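Long-range contacts in acyl-CoA dehydrogenase (Bacillus anthracis, PDB 3OWA), which binds FAD and probably oxidises acyl-CoA thioesters by alpha,beta-dehydrogenation: residues A[147-153]-A[193-199]; A[227-231]-A[399-403]; A[283-288]-A[311-315]; A[415-419]-A[493-498]; A[457-461]-A[510-514]. All blocks are in the same frame, centred on the assembly; numbering follows the deposited sequence.

Overall arrangement
Interaction 1 comes first along the chain: strands 149-152 and 195-202 pair in parallel and close a loop of strands within the middle, beta domain. Interaction 2 then spans the longest separation, bringing the loop at 227-231 back against segment 399-403, which lies on helix 393-401, and so joining the beta domain to the C-terminal helices. Interaction 3, the packing of helices 257-293 and 305-336, lies wholly within that span. Interactions 4 and 5 follow and cross, since their segments alternate; both use helix 490-520, which meets helix 411-427 at one place and the start of helix 458-482 at another. Interactions 2 and 4 also touch the second subunit.

Interaction 1: A[147-153]-A[193-199]; sequences KLAAYAL and ADVFIVY. With FAD (flavin-adenine dinucleotide), chain E.
Y151 and Y199 meet through their hydroxyls, Y151 OH to Y199 OH at 2.6 Å, either possibly the donor. The edge of Y199 is turned toward the face of Y151 in an offset T-shaped pair, planes at 81°. L153 holds its CG anti to the backbone N (chi1 175°), which carries CD1 over the face of Y199, a CH-pi contact 4.0 Å from CD1 to the ring centroid. The tyrosines belong to two parallel strands of the acyl-CoA dehydrogenase middle domain, bonded alternately through A150 and A152, with L153 just past the first; the small A150 lets F196 CD2 come to 3.7 Å from its CB. The backbone at the L153 end binds the flavin: FAD N3 donates to Y151 O at 2.8 Å, and L153 N to FAD O2 at 3.1 Å. At the other end L148 O accepts from D194 N and V195 N, while D194 OD2 takes L148 N on its anti lone pair. Farther out, helix 257-293 covers both tyrosines.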
# COMPACT_ATOMS: atom_id res chain seq x y z
N LYS A 147 -25.85 9.10 -26.82
CA LYS A 147 -26.30 8.48 -25.60
C LYS A 147 -25.04 8.05 -24.85
O LYS A 147 -24.00 7.84 -25.49
CB LYS A 147 -27.18 7.26 -25.89
CG LYS A 147 -28.62 7.63 -26.24
CD LYS A 147 -29.51 6.40 -26.31
CE LYS A 147 -30.95 6.81 -26.64
NZ LYS A 147 -31.88 5.97 -25.88
N LEU A 148 -25.15 7.95 -23.52
CA LEU A 148 -24.07 7.45 -22.67
C LEU A 148 -24.57 6.25 -21.89
O LEU A 148 -25.73 6.19 -21.48
CB LEU A 148 -23.60 8.56 -21.72
CG LEU A 148 -22.96 9.71 -22.53
CD1 LEU A 148 -22.72 10.93 -21.61
CD2 LEU A 148 -21.67 9.26 -23.28
N ALA A 149 -23.69 5.30 -21.67
CA ALA A 149 -24.08 4.02 -21.02
C ALA A 149 -23.49 3.80 -19.61
O ALA A 149 -22.44 4.37 -19.22
CB ALA A 149 -23.69 2.86 -21.95
N ALA A 150 -24.14 2.91 -18.86
CA ALA A 150 -23.69 2.48 -17.55
C ALA A 150 -24.07 1.01 -17.42
O ALA A 150 -24.93 0.49 -18.14
CB ALA A 150 -24.38 3.29 -16.46
N TYR A 151 -23.45 0.34 -16.45
CA TYR A 151 -23.64 -1.09 -16.24
C TYR A 151 -24.07 -1.30 -14.78
O TYR A 151 -23.37 -0.86 -13.86
CB TYR A 151 -22.30 -1.75 -16.45
CG TYR A 151 -22.26 -3.26 -16.43
CD1 TYR A 151 -22.80 -4.01 -17.48
CD2 TYR A 151 -21.64 -3.95 -15.37
CE1 TYR A 151 -22.71 -5.42 -17.49
CE2 TYR A 151 -21.56 -5.37 -15.38
CZ TYR A 151 -22.10 -6.08 -16.45
OH TYR A 151 -22.02 -7.46 -16.46
N ALA A 152 -25.19 -1.98 -14.56
CA ALA A 152 -25.79 -2.00 -13.22
C ALA A 152 -26.01 -3.46 -12.77
O ALA A 152 -27.09 -4.07 -13.02
CB ALA A 152 -27.10 -1.24 -13.22
N LEU A 153 -25.00 -4.02 -12.12
CA LEU A 153 -25.03 -5.40 -11.63
C LEU A 153 -25.06 -5.46 -10.10
O LEU A 153 -25.89 -6.13 -9.50
CB LEU A 153 -23.82 -6.14 -12.15
CG LEU A 153 -23.55 -7.59 -11.68
CD1 LEU A 153 -24.74 -8.51 -11.91
CD2 LEU A 153 -22.28 -8.16 -12.34
N ALA A 193 -25.90 8.95 -17.41
CA ALA A 193 -26.13 7.85 -18.35
C ALA A 193 -27.58 7.88 -18.86
O ALA A 193 -28.53 8.14 -18.10
CB ALA A 193 -25.84 6.43 -17.68
N ASP A 194 -27.74 7.59 -20.14
CA ASP A 194 -29.06 7.47 -20.77
C ASP A 194 -29.54 6.04 -20.76
O ASP A 194 -30.74 5.77 -20.82
CB ASP A 194 -28.92 7.94 -22.22
CG ASP A 194 -28.55 9.42 -22.29
OD1 ASP A 194 -29.38 10.24 -21.86
OD2 ASP A 194 -27.43 9.79 -22.74
N VAL A 195 -28.58 5.13 -20.73
CA VAL A 195 -28.89 3.72 -20.90
C VAL A 195 -28.17 2.92 -19.83
O VAL A 195 -26.95 3.13 -19.61
CB VAL A 195 -28.41 3.24 -22.29
CG1 VAL A 195 -28.57 1.71 -22.42
CG2 VAL A 195 -29.18 3.94 -23.39
N PHE A 196 -28.89 2.01 -19.17
CA PHE A 196 -28.28 1.16 -18.12
C PHE A 196 -28.51 -0.32 -18.45
O PHE A 196 -29.64 -0.72 -18.71
CB PHE A 196 -28.93 1.37 -16.70
CG PHE A 196 -28.74 2.76 -16.14
CD1 PHE A 196 -29.50 3.83 -16.63
CD2 PHE A 196 -27.78 3.00 -15.15
CE1 PHE A 196 -29.33 5.13 -16.14
CE2 PHE A 196 -27.58 4.29 -14.65
CZ PHE A 196 -28.37 5.36 -15.13
N ILE A 197 -27.46 -1.12 -18.42
CA ILE A 197 -27.57 -2.56 -18.57
C ILE A 197 -27.84 -3.08 -17.17
O ILE A 197 -26.97 -3.03 -16.34
CB ILE A 197 -26.27 -3.20 -19.08
CG1 ILE A 197 -25.81 -2.51 -20.40
CG2 ILE A 197 -26.45 -4.78 -19.24
CD1 ILE A 197 -26.82 -2.54 -21.57
N VAL A 198 -29.07 -3.48 -16.90
CA VAL A 198 -29.48 -3.85 -15.55
C VAL A 198 -29.73 -5.36 -15.42
O VAL A 198 -30.39 -5.96 -16.25
CB VAL A 198 -30.80 -3.15 -15.21
CG1 VAL A 198 -31.29 -3.57 -13.83
CG2 VAL A 198 -30.66 -1.59 -15.34
N TYR A 199 -29.25 -5.99 -14.35
CA TYR A 199 -29.51 -7.41 -14.15
C TYR A 199 -30.56 -7.56 -13.09
O TYR A 199 -30.51 -6.85 -12.07
CB TYR A 199 -28.24 -8.07 -13.63
CG TYR A 199 -27.18 -8.22 -14.68
CD1 TYR A 199 -27.07 -9.42 -15.42
CD2 TYR A 199 -26.25 -7.21 -14.91
CE1 TYR A 199 -26.05 -9.59 -16.37
CE2 TYR A 199 -25.24 -7.38 -15.87
CZ TYR A 199 -25.14 -8.55 -16.58
OH TYR A 199 -24.09 -8.68 -17.50
PA FAD E . -17.76 -7.91 -0.94
O1A FAD E . -18.70 -7.73 0.23
O2A FAD E . -18.25 -8.78 -2.04
O5B FAD E . -16.35 -8.40 -0.45
C5B FAD E . -15.77 -8.02 0.77
C4B FAD E . -14.47 -8.77 1.02
O4B FAD E . -14.72 -10.19 1.12
C3B FAD E . -13.49 -8.56 -0.13
O3B FAD E . -12.14 -8.56 0.33
C2B FAD E . -13.69 -9.82 -0.93
O2B FAD E . -12.57 -10.15 -1.69
C1B FAD E . -13.93 -10.84 0.15
N9A FAD E . -14.64 -12.00 -0.38
C8A FAD E . -15.88 -12.03 -0.97
N7A FAD E . -16.19 -13.29 -1.31
C5A FAD E . -15.17 -14.09 -0.93
C6A FAD E . -14.96 -15.49 -1.02
N6A FAD E . -15.90 -16.31 -1.49
N1A FAD E . -13.78 -16.00 -0.53
C2A FAD E . -12.83 -15.17 0.05
N3A FAD E . -13.05 -13.80 0.17
C4A FAD E . -14.20 -13.27 -0.33
N1 FAD E . -20.64 -2.47 -10.00
C2 FAD E . -21.34 -2.43 -11.19
O2 FAD E . -21.98 -3.40 -11.55
N3 FAD E . -21.34 -1.32 -12.01
C4 FAD E . -20.66 -0.20 -11.66
O4 FAD E . -20.69 0.76 -12.45
C4X FAD E . -19.94 -0.21 -10.47
N5 FAD E . -19.27 0.93 -10.08
C5X FAD E . -18.60 0.96 -8.86
C6 FAD E . -17.94 2.14 -8.50
C7 FAD E . -17.29 2.20 -7.27
C7M FAD E . -16.58 3.47 -6.86
C8 FAD E . -17.32 1.06 -6.43
C8M FAD E . -16.64 1.00 -5.10
C9 FAD E . -17.94 -0.12 -6.83
C9A FAD E . -18.59 -0.19 -8.04
N10 FAD E . -19.21 -1.36 -8.44
C10 FAD E . -19.93 -1.35 -9.63
C1' FAD E . -19.28 -2.57 -7.52
C2' FAD E . -17.92 -3.22 -7.23
O2' FAD E . -17.17 -3.63 -8.35
C3' FAD E . -17.98 -4.18 -5.86
O3' FAD E . -17.48 -3.32 -4.89
C4' FAD E . -17.27 -5.30 -5.91
O4' FAD E . -17.78 -6.03 -7.03
C5' FAD E . -17.08 -6.15 -4.66
O5' FAD E . -18.27 -6.11 -3.92
P FAD E . -18.37 -5.58 -2.44
O1P FAD E . -17.81 -4.18 -2.45
O2P FAD E . -19.79 -5.69 -1.97
O3P FAD E . -17.37 -6.45 -1.56
O HOH W 1 -32.35 6.90 -23.64

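Interaction 2: A[227-231]-A[399-403]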
# COMPACT_ATOMS: atom_id res chain seq x y z
N LYS A 227 -16.53 9.64 -2.06
CA LYS A 227 -15.59 8.56 -2.29
C LYS A 227 -14.19 8.97 -1.91
O LYS A 227 -13.83 10.16 -2.03
CB LYS A 227 -15.54 8.17 -3.82
CG LYS A 227 -16.95 7.78 -4.34
CD LYS A 227 -16.95 7.01 -5.70
CE LYS A 227 -16.35 7.77 -6.92
NZ LYS A 227 -16.89 9.15 -7.09
N MSE A 228 -13.34 7.97 -1.70
CA MSE A 228 -11.90 8.26 -1.42
C MSE A 228 -11.19 8.91 -2.59
O MSE A 228 -10.35 9.81 -2.43
CB MSE A 228 -11.16 6.97 -1.20
CG MSE A 228 -9.67 7.20 -0.74
SE MSE A 228 -8.74 5.56 -0.60
CE MSE A 228 -9.57 4.71 0.97
N GLY A 229 -11.45 8.36 -3.76
CA GLY A 229 -10.73 8.76 -4.98
C GLY A 229 -11.64 8.64 -6.18
O GLY A 229 -12.84 8.45 -6.04
N ILE A 230 -11.04 8.71 -7.39
CA ILE A 230 -11.82 8.85 -8.64
C ILE A 230 -13.06 9.73 -8.43
O ILE A 230 -14.18 9.43 -8.86
CB ILE A 230 -12.15 7.50 -9.36
CG1 ILE A 230 -13.02 6.55 -8.50
CG2 ILE A 230 -10.84 6.83 -9.82
CD1 ILE A 230 -13.60 5.30 -9.28
N LYS A 231 -12.85 10.82 -7.74
CA LYS A 231 -13.96 11.71 -7.38
C LYS A 231 -14.71 12.30 -8.55
O LYS A 231 -15.88 12.59 -8.44
CB LYS A 231 -13.42 12.85 -6.52
CG LYS A 231 -13.00 12.35 -5.10
CD LYS A 231 -12.45 13.53 -4.30
CE LYS A 231 -12.23 13.13 -2.85
NZ LYS A 231 -11.98 14.35 -2.00
N ARG A 399 -4.86 8.11 -4.32
CA ARG A 399 -6.27 7.86 -3.91
C ARG A 399 -7.08 7.12 -4.99
O ARG A 399 -7.82 6.20 -4.68
CB ARG A 399 -7.02 9.14 -3.50
CG ARG A 399 -6.53 9.75 -2.16
CD ARG A 399 -7.30 11.01 -1.77
NE ARG A 399 -7.00 12.13 -2.66
CZ ARG A 399 -7.72 12.52 -3.71
NH1 ARG A 399 -8.87 11.91 -4.02
NH2 ARG A 399 -7.32 13.57 -4.42
N ASP A 400 -6.85 7.44 -6.27
CA ASP A 400 -7.64 6.81 -7.33
C ASP A 400 -7.30 5.33 -7.42
O ASP A 400 -8.14 4.52 -7.84
CB ASP A 400 -7.32 7.46 -8.71
CG ASP A 400 -7.79 8.93 -8.84
OD1 ASP A 400 -8.59 9.48 -8.01
OD2 ASP A 400 -7.34 9.56 -9.85
N SER A 401 -6.04 4.96 -7.14
CA SER A 401 -5.53 3.62 -7.42
C SER A 401 -6.27 2.59 -6.56
O SER A 401 -6.52 1.46 -7.00
CB SER A 401 -4.03 3.57 -7.07
OG SER A 401 -3.53 2.22 -7.02
N ARG A 402 -6.64 3.00 -5.36
CA ARG A 402 -6.99 1.98 -4.32
C ARG A 402 -8.19 1.08 -4.74
O ARG A 402 -8.28 -0.15 -4.38
CB ARG A 402 -7.19 2.70 -2.96
CG ARG A 402 -7.50 1.73 -1.76
CD ARG A 402 -6.27 0.75 -1.67
NE ARG A 402 -6.43 -0.36 -0.74
CZ ARG A 402 -7.08 -1.50 -0.98
NH1 ARG A 402 -7.67 -1.74 -2.15
NH2 ARG A 402 -7.12 -2.44 -0.05
N ILE A 403 -9.09 1.66 -5.53
CA ILE A 403 -10.33 0.97 -5.91
C ILE A 403 -10.02 -0.10 -6.96
O ILE A 403 -10.79 -1.06 -7.12
CB ILE A 403 -11.47 1.97 -6.34
CG1 ILE A 403 -12.85 1.30 -6.59
CG2 ILE A 403 -11.08 2.70 -7.64
CD1 ILE A 403 -13.41 0.60 -5.39
O HOH W 2 -9.99 11.72 -7.01
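The guanidinium of R399 meets M228 O at its edge: NH1 donates at 3.0 Å, nearly straight at 165°, with the oxygen in the guanidinium plane and NH1 on a lone pair of the carbonyl. K231 CE and G229 CA lie obliquely to this group. The other flat group, the carboxylate of D400, is approached from above its plane, I230 N donating to OD1 at 2.6 Å. Water 2 joins the two flat groups, giving a hydrogen to D400 OD1 and accepting from R399 NH1 and K231 N.

Here the backbones come close, G229 CA lying 4.3 Å from D400 CA; a residue without a side chain suits this. I230 CG2 packs against D400 CB at 3.7 Å, the side chains crossing at a slant, and I230 CD1 touches I403 CG2, whose residue lines the FAD pocket. The selenium of selenomethionine M228 rests on R402 CB, and the polar end of R402 goes on to a salt bridge with D377 of the second subunit.

R399 and D400 each have a further partner in their helix: R399 NE pairs with E395 and D400 OD2 with R396. The carboxylate of E395 and the carbonyl of M228 probably offset the nearness of K231 NZ to R399 NH1. Buried M228 O and I230 N are satisfied by R399 and D400, tying the middle to the C-terminal domain near the subunit interface.

Interaction 3: A[283-288]-A[311-315]; sequences AVEISA and LANMA
The side chains of V284 and M314 lie side by side and point opposite ways, V284 CG2 lying 3.9 Å from M314 CB. M314, a selenomethionine, bends at its last torsion (chi3 72°), and this turn brings the CE methyl to S287 OG at 3.7 Å, near A283 O as well. A long flexible chain suits this position, for it spans the distance between two helices whose segment axes are 10.2 Å apart. One turn away, L311 directs its branched end at the other helix: CD2 sits against S287 CB at 3.8 Å and also close to A288 N, while CD1 faces the small CB of A288.

S287 is a polar residue in an apolar seam, but its hydroxyl donates within its own helix. OG donates to A283 O at 2.7 Å, and S287 N reaches the same oxygen from the opposite face of its carbonyl plane, so that one acceptor takes two bonds and the side chain offers chiefly its CB to L311.

The segments run antiparallel at 163°. Helix 578-592 packs on L311 and A315, while helix 358-383 covers A283, S287 and M314 and helix 393-401 touches A283, placing the pair inside the C-terminal helical bundle.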
# COMPACT_ATOMS: atom_id res chain seq x y z
N ALA A 283 3.08 7.63 -13.23
CA ALA A 283 3.69 7.75 -11.93
C ALA A 283 5.23 7.71 -12.04
O ALA A 283 5.92 8.45 -11.35
CB ALA A 283 3.21 6.61 -10.98
N VAL A 284 5.76 6.82 -12.88
CA VAL A 284 7.20 6.78 -13.08
C VAL A 284 7.69 8.14 -13.58
O VAL A 284 8.64 8.71 -13.05
CB VAL A 284 7.62 5.65 -14.03
CG1 VAL A 284 9.14 5.83 -14.45
CG2 VAL A 284 7.44 4.26 -13.36
N GLU A 285 6.98 8.67 -14.57
CA GLU A 285 7.35 9.91 -15.22
C GLU A 285 7.37 11.11 -14.27
O GLU A 285 8.36 11.84 -14.19
CB GLU A 285 6.40 10.18 -16.39
CG GLU A 285 6.69 11.50 -17.09
CD GLU A 285 5.79 11.75 -18.33
OE1 GLU A 285 6.24 12.56 -19.19
OE2 GLU A 285 4.65 11.18 -18.44
N ILE A 286 6.28 11.31 -13.53
CA ILE A 286 6.24 12.45 -12.62
C ILE A 286 7.19 12.31 -11.42
O ILE A 286 7.71 13.30 -10.93
CB ILE A 286 4.81 12.84 -12.20
CG1 ILE A 286 4.22 11.80 -11.27
CG2 ILE A 286 3.97 13.04 -13.44
CD1 ILE A 286 2.72 12.06 -10.98
N SER A 287 7.48 11.08 -11.02
CA SER A 287 8.42 10.83 -9.97
C SER A 287 9.84 11.09 -10.45
O SER A 287 10.64 11.61 -9.68
CB SER A 287 8.30 9.38 -9.45
OG SER A 287 6.98 9.17 -8.99
N ALA A 288 10.15 10.74 -11.69
CA ALA A 288 11.49 10.94 -12.22
C ALA A 288 11.70 12.43 -12.42
O ALA A 288 12.77 12.95 -12.08
CB ALA A 288 11.66 10.20 -13.54
N LEU A 311 12.79 4.13 -8.14
CA LEU A 311 12.49 4.31 -9.55
C LEU A 311 12.70 3.07 -10.40
O LEU A 311 11.88 2.79 -11.29
CB LEU A 311 13.26 5.49 -10.19
CG LEU A 311 12.81 6.92 -9.84
CD1 LEU A 311 13.74 7.93 -10.44
CD2 LEU A 311 11.35 7.24 -10.33
N ALA A 312 13.78 2.33 -10.15
CA ALA A 312 14.07 1.10 -10.88
C ALA A 312 13.06 -0.02 -10.60
O ALA A 312 12.71 -0.77 -11.52
CB ALA A 312 15.51 0.62 -10.58
N ASN A 313 12.62 -0.15 -9.35
CA ASN A 313 11.63 -1.15 -9.01
C ASN A 313 10.32 -0.80 -9.71
O ASN A 313 9.68 -1.66 -10.31
CB ASN A 313 11.39 -1.21 -7.49
CG ASN A 313 12.55 -1.84 -6.73
OD1 ASN A 313 13.33 -2.59 -7.30
ND2 ASN A 313 12.63 -1.56 -5.42
N MSE A 314 9.97 0.48 -9.68
CA MSE A 314 8.72 0.95 -10.29
C MSE A 314 8.73 0.65 -11.79
O MSE A 314 7.75 0.13 -12.32
CB MSE A 314 8.54 2.44 -10.07
CG MSE A 314 8.27 2.79 -8.58
SE MSE A 314 8.68 4.68 -8.29
CE MSE A 314 7.18 5.46 -9.22
N ALA A 315 9.85 0.98 -12.43
CA ALA A 315 9.97 0.83 -13.89
C ALA A 315 10.02 -0.64 -14.32
O ALA A 315 9.47 -0.99 -15.35
CB ALA A 315 11.14 1.56 -14.38

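Interaction 4: A[415-419]-A[493-498]; sequences RLIVP and LVNIAD
R415 runs extended from CG to NE (chi3 160°), which carries its guanidinium across to D498, where NE donates to OD1 at 2.6 Å in a salt bridge. The carboxylate answers with CG beside its backbone N, presenting its syn lone pair at the guanidinium edge; the two planes are nearly perpendicular, at 85°. On the way R415 CD passes V494 CG1 at 3.9 Å, and NH1 finds a second salt bridge with E370.

Where the backbones are nearest, A497 is small enough for its CB to come 3.2 Å from R415 O. P419 also suits its place: its ring lies in a helix kinked where its N has no bond to the turn before, and CG rests 3.4 Å from L493 O and beside I496 CG2. L416 CD2 packs on L493 CD1 and V494 CG2, while L306 of the second subunit touches L416 and V494.

The segments 415-419 and 493-498 of helices 411-427 and 490-520 cross at 81° in the C-terminal helical region, beside the FAD pocket that L416 helps to line.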
# COMPACT_ATOMS: atom_id res chain seq x y z
N ARG A 415 -7.93 -14.11 -7.83
CA ARG A 415 -6.92 -15.11 -7.50
C ARG A 415 -7.53 -16.49 -7.30
O ARG A 415 -6.99 -17.47 -7.79
CB ARG A 415 -6.12 -14.73 -6.24
CG ARG A 415 -5.03 -13.67 -6.51
CD ARG A 415 -4.46 -13.14 -5.18
NE ARG A 415 -3.15 -12.52 -5.39
CZ ARG A 415 -2.86 -11.24 -5.17
NH1 ARG A 415 -1.62 -10.79 -5.39
NH2 ARG A 415 -3.79 -10.42 -4.69
N LEU A 416 -8.64 -16.55 -6.57
CA LEU A 416 -9.27 -17.83 -6.25
C LEU A 416 -9.77 -18.59 -7.47
O LEU A 416 -9.80 -19.81 -7.46
CB LEU A 416 -10.43 -17.63 -5.28
CG LEU A 416 -10.07 -17.20 -3.88
CD1 LEU A 416 -11.37 -16.82 -3.19
CD2 LEU A 416 -9.38 -18.37 -3.16
N ILE A 417 -10.14 -17.88 -8.52
CA ILE A 417 -10.68 -18.56 -9.68
C ILE A 417 -9.61 -19.10 -10.63
O ILE A 417 -9.92 -20.00 -11.43
CB ILE A 417 -11.68 -17.68 -10.47
CG1 ILE A 417 -10.99 -16.44 -11.06
CG2 ILE A 417 -12.87 -17.31 -9.57
CD1 ILE A 417 -11.99 -15.43 -11.64
N VAL A 418 -8.39 -18.58 -10.55
CA VAL A 418 -7.33 -19.05 -11.43
C VAL A 418 -7.03 -20.59 -11.38
O VAL A 418 -7.04 -21.26 -12.43
CB VAL A 418 -6.04 -18.17 -11.32
CG1 VAL A 418 -4.83 -18.89 -11.96
CG2 VAL A 418 -6.26 -16.82 -12.01
N PRO A 419 -6.75 -21.15 -10.19
CA PRO A 419 -6.45 -22.60 -10.21
C PRO A 419 -7.60 -23.46 -10.72
O PRO A 419 -7.34 -24.41 -11.46
CB PRO A 419 -6.18 -22.93 -8.75
CG PRO A 419 -5.76 -21.60 -8.14
CD PRO A 419 -6.61 -20.59 -8.83
N LEU A 493 -4.86 -21.95 -2.72
CA LEU A 493 -5.31 -21.51 -4.05
C LEU A 493 -4.66 -20.19 -4.45
O LEU A 493 -4.26 -20.01 -5.59
CB LEU A 493 -6.85 -21.38 -4.11
CG LEU A 493 -7.68 -22.66 -3.95
CD1 LEU A 493 -9.16 -22.33 -3.79
CD2 LEU A 493 -7.45 -23.60 -5.13
N VAL A 494 -4.54 -19.29 -3.48
CA VAL A 494 -3.96 -17.97 -3.73
C VAL A 494 -2.44 -18.08 -3.98
O VAL A 494 -1.90 -17.35 -4.82
CB VAL A 494 -4.30 -17.03 -2.57
CG1 VAL A 494 -3.37 -15.81 -2.57
CG2 VAL A 494 -5.74 -16.59 -2.69
N ASN A 495 -1.76 -19.00 -3.28
CA ASN A 495 -0.33 -19.27 -3.58
C ASN A 495 -0.11 -19.75 -5.01
O ASN A 495 0.84 -19.31 -5.68
CB ASN A 495 0.27 -20.30 -2.59
CG ASN A 495 0.46 -19.74 -1.20
OD1 ASN A 495 0.55 -18.52 -1.01
ND2 ASN A 495 0.51 -20.62 -0.21
N ILE A 496 -0.98 -20.63 -5.46
CA ILE A 496 -0.89 -21.18 -6.80
C ILE A 496 -1.17 -20.06 -7.79
O ILE A 496 -0.42 -19.89 -8.75
CB ILE A 496 -1.89 -22.37 -6.98
CG1 ILE A 496 -1.43 -23.57 -6.13
CG2 ILE A 496 -2.02 -22.75 -8.44
CD1 ILE A 496 -2.51 -24.56 -5.89
N ALA A 497 -2.22 -19.30 -7.54
CA ALA A 497 -2.56 -18.14 -8.37
C ALA A 497 -1.43 -17.13 -8.45
O ALA A 497 -1.17 -16.60 -9.52
CB ALA A 497 -3.84 -17.47 -7.88
N ASP A 498 -0.75 -16.89 -7.33
CA ASP A 498 0.40 -15.97 -7.30
C ASP A 498 1.59 -16.53 -8.07
O ASP A 498 2.29 -15.78 -8.77
CB ASP A 498 0.81 -15.64 -5.85
CG ASP A 498 -0.30 -14.87 -5.08
OD1 ASP A 498 -1.21 -14.29 -5.72
OD2 ASP A 498 -0.26 -14.83 -3.82

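Interaction 5: A[457-461]-A[510-514]; sequences LALQK and VLRTE
Water 3 is held between the two helices, accepting from K461 NZ at 2.7 Å and donating to E514 OE2 at 2.8 Å. The charges themselves stay farther apart, K461 NZ lying 4.3 Å from E514 OE1, so the water carries the polar link, while E514 OE2 also makes a salt bridge with K518. K461 bends at chi3 (-144°) and crosses E514 at about a right angle, bringing CE 3.4 Å from OE1.

The rest of the contact is largely apolar. L457, at the N-cap position of helix 458-482, sends CD2 against the other helix, 3.5 Å from E514 N and close to V510 O, and CD2 also touches T513 CG2, the two side chains crossing at a slant. The two methyls of V510 divide their work: CG1 meets K461 CG and CG2 meets Q460 CB, each at 3.8 Å. A beta-branched residue fits well here, one branch for each neighbour.

Helix 526-554 packs on both segments, touching L457, Q460 and T513, so the start of helix 458-482 is joined to helix 490-520 within the C-terminal helical part of the chain.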
# COMPACT_ATOMS: atom_id res chain seq x y z
N LEU A 457 19.87 -13.59 -21.91
CA LEU A 457 18.61 -14.07 -21.29
C LEU A 457 18.60 -15.57 -20.94
O LEU A 457 17.57 -16.11 -20.53
CB LEU A 457 17.39 -13.73 -22.17
CG LEU A 457 16.79 -12.32 -22.15
CD1 LEU A 457 17.84 -11.21 -22.15
CD2 LEU A 457 15.80 -12.12 -23.29
N ALA A 458 19.75 -16.24 -21.09
CA ALA A 458 19.85 -17.67 -20.78
C ALA A 458 19.31 -18.01 -19.39
O ALA A 458 18.51 -18.93 -19.23
CB ALA A 458 21.32 -18.15 -20.92
N LEU A 459 19.77 -17.27 -18.39
CA LEU A 459 19.34 -17.51 -17.02
C LEU A 459 17.83 -17.27 -16.84
O LEU A 459 17.14 -18.06 -16.19
CB LEU A 459 20.17 -16.67 -16.04
CG LEU A 459 19.67 -16.71 -14.59
CD1 LEU A 459 19.75 -18.12 -14.00
CD2 LEU A 459 20.41 -15.69 -13.72
N GLN A 460 17.30 -16.22 -17.45
CA GLN A 460 15.89 -15.87 -17.26
C GLN A 460 14.97 -16.88 -17.93
O GLN A 460 13.94 -17.23 -17.37
CB GLN A 460 15.62 -14.42 -17.69
CG GLN A 460 16.32 -13.37 -16.80
CD GLN A 460 17.85 -13.34 -16.97
OE1 GLN A 460 18.35 -13.44 -18.08
NE2 GLN A 460 18.57 -13.19 -15.87
N LYS A 461 15.37 -17.37 -19.11
CA LYS A 461 14.65 -18.44 -19.79
C LYS A 461 14.65 -19.71 -18.94
O LYS A 461 13.67 -20.46 -18.91
CB LYS A 461 15.27 -18.73 -21.16
CG LYS A 461 15.01 -17.67 -22.21
CD LYS A 461 15.50 -18.17 -23.57
CE LYS A 461 16.11 -17.03 -24.41
NZ LYS A 461 17.20 -17.51 -25.35
N VAL A 510 10.43 -11.83 -20.55
CA VAL A 510 11.53 -12.55 -21.23
C VAL A 510 11.33 -12.56 -22.74
O VAL A 510 12.24 -12.21 -23.50
CB VAL A 510 11.70 -13.99 -20.71
CG1 VAL A 510 12.71 -14.76 -21.59
CG2 VAL A 510 12.19 -13.98 -19.28
N LEU A 511 10.13 -12.95 -23.16
CA LEU A 511 9.83 -13.14 -24.57
C LEU A 511 9.84 -11.82 -25.30
O LEU A 511 10.33 -11.76 -26.43
CB LEU A 511 8.50 -13.88 -24.78
CG LEU A 511 8.53 -15.35 -24.35
CD1 LEU A 511 7.14 -15.99 -24.50
CD2 LEU A 511 9.57 -16.13 -25.15
N ARG A 512 9.32 -10.77 -24.66
CA ARG A 512 9.34 -9.44 -25.28
C ARG A 512 10.77 -8.94 -25.47
O ARG A 512 11.11 -8.37 -26.53
CB ARG A 512 8.53 -8.42 -24.46
CG ARG A 512 8.65 -7.01 -24.98
CD ARG A 512 7.87 -6.05 -24.13
NE ARG A 512 8.00 -4.71 -24.66
CZ ARG A 512 7.56 -3.62 -24.06
NH1 ARG A 512 6.92 -3.73 -22.88
NH2 ARG A 512 7.73 -2.43 -24.63
N THR A 513 11.62 -9.17 -24.47
CA THR A 513 13.01 -8.74 -24.56
C THR A 513 13.75 -9.60 -25.63
O THR A 513 14.50 -9.08 -26.45
CB THR A 513 13.69 -8.81 -23.17
OG1 THR A 513 12.92 -8.04 -22.21
CG2 THR A 513 15.14 -8.29 -23.25
N GLU A 514 13.50 -10.91 -25.62
CA GLU A 514 14.07 -11.83 -26.59
C GLU A 514 13.68 -11.42 -28.01
O GLU A 514 14.54 -11.34 -28.90
CB GLU A 514 13.56 -13.24 -26.30
CG GLU A 514 14.30 -14.34 -27.05
CD GLU A 514 13.67 -15.72 -26.85
OE1 GLU A 514 13.16 -16.00 -25.73
OE2 GLU A 514 13.68 -16.52 -27.83
O HOH W 3 15.68 -18.44 -27.44